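Local coordinates for tryptophan synthase alpha-subunit (Pyrococcus furiosus, PDB 1GEQ), which cleaves indoleglycerol phosphate to indole and glyceraldehyde 3-phosphate, the aldol step carried out by the alpha subunit of tryptophan synthase, at residues Leu7-Thr12 and Leu26-Tyr31. Residues are numbered along the deposited sequence; the frame is centred on the assembly and turned at random.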
loop_
_atom_site.group_PDB
_atom_site.type_symbol
_atom_site.label_atom_id
_atom_site.label_comp_id
_atom_site.label_asym_id
_atom_site.label_seq_id
_atom_site.Cartn_x
_atom_site.Cartn_y
_atom_site.Cartn_z
ATOM N N LEU A 7 -2.463 11.067 -4.026
ATOM C CA LEU A 7 -2.463 10.697 -2.623
ATOM C C LEU A 7 -2.915 9.249 -2.722
ATOM O O LEU A 7 -3.859 8.932 -3.458
ATOM C CB LEU A 7 -3.472 11.531 -1.830
ATOM C CG LEU A 7 -2.995 11.910 -0.430
ATOM C CD1 LEU A 7 -1.803 12.844 -0.558
ATOM C CD2 LEU A 7 -4.114 12.585 0.353
ATOM N N ILE A 8 -2.237 8.366 -1.995
ATOM C CA ILE A 8 -2.547 6.946 -2.038
ATOM C C ILE A 8 -2.874 6.447 -0.640
ATOM O O ILE A 8 -1.980 6.220 0.170
ATOM C CB ILE A 8 -1.334 6.157 -2.591
ATOM C CG1 ILE A 8 -0.969 6.700 -3.979
ATOM C CG2 ILE A 8 -1.636 4.661 -2.623
ATOM C CD1 ILE A 8 0.414 6.285 -4.455
ATOM N N PRO A 9 -4.171 6.278 -0.339
ATOM C CA PRO A 9 -4.528 5.796 0.996
ATOM C C PRO A 9 -4.149 4.331 1.194
ATOM O O PRO A 9 -4.164 3.538 0.243
ATOM C CB PRO A 9 -6.051 5.984 1.046
ATOM C CG PRO A 9 -6.347 7.017 -0.046
ATOM C CD PRO A 9 -5.366 6.628 -1.123
ATOM N N TYR A 10 -3.780 3.985 2.424
ATOM C CA TYR A 10 -3.489 2.602 2.775
ATOM C C TYR A 10 -4.506 2.291 3.871
ATOM O O TYR A 10 -4.704 3.105 4.777
ATOM C CB TYR A 10 -2.090 2.412 3.375
ATOM C CG TYR A 10 -2.003 1.103 4.143
ATOM C CD1 TYR A 10 -1.683 -0.093 3.498
ATOM C CD2 TYR A 10 -2.384 1.043 5.492
ATOM C CE1 TYR A 10 -1.757 -1.318 4.168
ATOM C CE2 TYR A 10 -2.464 -0.171 6.166
ATOM C CZ TYR A 10 -2.157 -1.350 5.500
ATOM O OH TYR A 10 -2.288 -2.556 6.160
ATOM N N LEU A 11 -5.147 1.132 3.784
ATOM C CA LEU A 11 -6.121 0.710 4.792
ATOM C C LEU A 11 -5.936 -0.779 5.009
ATOM O O LEU A 11 -5.600 -1.503 4.075
ATOM C CB LEU A 11 -7.565 0.951 4.316
ATOM C CG LEU A 11 -8.080 2.376 4.122
ATOM C CD1 LEU A 11 -9.503 2.328 3.593
ATOM C CD2 LEU A 11 -8.037 3.126 5.438
ATOM N N THR A 12 -6.151 -1.244 6.235
ATOM C CA THR A 12 -6.030 -2.667 6.503
ATOM C C THR A 12 -7.398 -3.321 6.277
ATOM O O THR A 12 -8.414 -2.837 6.788
ATOM C CB THR A 12 -5.562 -2.920 7.950
ATOM O OG1 THR A 12 -4.254 -2.354 8.128
ATOM C CG2 THR A 12 -5.510 -4.417 8.247
ATOM N N LEU A 26 -14.918 3.594 -0.496
ATOM C CA LEU A 26 -15.854 4.367 -1.305
ATOM C C LEU A 26 -15.827 5.844 -0.921
ATOM O O LEU A 26 -15.971 6.717 -1.773
ATOM C CB LEU A 26 -17.266 3.792 -1.142
ATOM C CG LEU A 26 -17.432 2.405 -1.776
ATOM C CD1 LEU A 26 -18.722 1.748 -1.310
ATOM C CD2 LEU A 26 -17.415 2.549 -3.288
ATOM N N ALA A 27 -15.628 6.131 0.360
ATOM C CA ALA A 27 -15.583 7.518 0.802
ATOM C C ALA A 27 -14.291 8.241 0.411
ATOM O O ALA A 27 -14.304 9.452 0.175
ATOM C CB ALA A 27 -15.782 7.591 2.312
ATOM N N LEU A 28 -13.176 7.515 0.348
ATOM C CA LEU A 28 -11.896 8.135 0.003
ATOM C C LEU A 28 -11.568 8.097 -1.489
ATOM O O LEU A 28 -10.646 8.780 -1.948
ATOM C CB LEU A 28 -10.755 7.454 0.764
ATOM C CG LEU A 28 -10.777 7.515 2.295
ATOM C CD1 LEU A 28 -9.625 6.692 2.864
ATOM C CD2 LEU A 28 -10.680 8.961 2.745
ATOM N N ASP A 29 -12.317 7.305 -2.242
ATOM C CA ASP A 29 -12.064 7.165 -3.669
ATOM C C ASP A 29 -11.916 8.468 -4.462
ATOM O O ASP A 29 -11.013 8.584 -5.283
ATOM C CB ASP A 29 -13.155 6.315 -4.315
ATOM C CG ASP A 29 -12.748 5.792 -5.679
ATOM O OD1 ASP A 29 -13.631 5.584 -6.532
ATOM O OD2 ASP A 29 -11.533 5.586 -5.892
ATOM N N GLU A 30 -12.782 9.447 -4.217
ATOM C CA GLU A 30 -12.703 10.701 -4.966
ATOM C C GLU A 30 -11.423 11.503 -4.737
ATOM O O GLU A 30 -11.145 12.440 -5.480
ATOM C CB GLU A 30 -13.907 11.600 -4.672
ATOM C CG GLU A 30 -14.031 12.042 -3.231
ATOM C CD GLU A 30 -15.039 13.168 -3.062
ATOM O OE1 GLU A 30 -15.864 13.101 -2.124
ATOM O OE2 GLU A 30 -15.000 14.124 -3.864
ATOM N N TYR A 31 -10.645 11.144 -3.723
ATOM C CA TYR A 31 -9.406 11.867 -3.451
ATOM C C TYR A 31 -8.178 11.032 -3.797
ATOM O O TYR A 31 -7.067 11.557 -3.857
ATOM C CB TYR A 31 -9.278 12.242 -1.968
ATOM C CG TYR A 31 -10.464 12.923 -1.338
ATOM C CD1 TYR A 31 -11.365 12.205 -0.555
ATOM C CD2 TYR A 31 -10.651 14.299 -1.467
ATOM C CE1 TYR A 31 -12.421 12.840 0.095
ATOM C CE2 TYR A 31 -11.706 14.946 -0.824
ATOM C CZ TYR A 31 -12.586 14.207 -0.044
ATOM O OH TYR A 31 -13.620 14.837 0.612
HETATM O O HOH W 1 -4.776 12.003 -5.100
#
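Segment 7-12, on strand 6-12, runs past segment 26-31, which carries the end part of helix 18-28 and continues to Y31; the CA atoms of L7 and Y31 are 7.1 Å apart, those of P9 and L28 7.8 Å. L28 carries the apolar part of the contact. Its CG stands anti to the carbonyl carbon (chi1 -62°) and the chain runs on extended, which carries CD1 to the strand, where it meets CB of P9 at 4.1 Å and, more loosely, CD1 of L11 at 4.4 Å. One methyl thus spans two strand residues on the same side of the barrel wall. At the start of the strand the link turns polar: a water accepts from N of L7 at 2.7 Å and donates to O of Y31 at 2.6 Å, bridging the two backbones. Beside it, CB of L7 packs against that same carbonyl. The ring of Y31 leads away from the strand, with CG of E30 above one face, offset toward the rim, and its OH hydrogen-bonds to E243. I8 and Y10 point to the barrel interior. This is the first beta-alpha pair of the TIM barrel: V242 of helix 235-246 touches both L7 and L28, helix 221-230 packs on P9 and L11, and backbone hydrogen bonds join L7 to G33 and P9 to catalytic E36 on one flank, I8 to V217 and V219 and Y10 to V219 on the other.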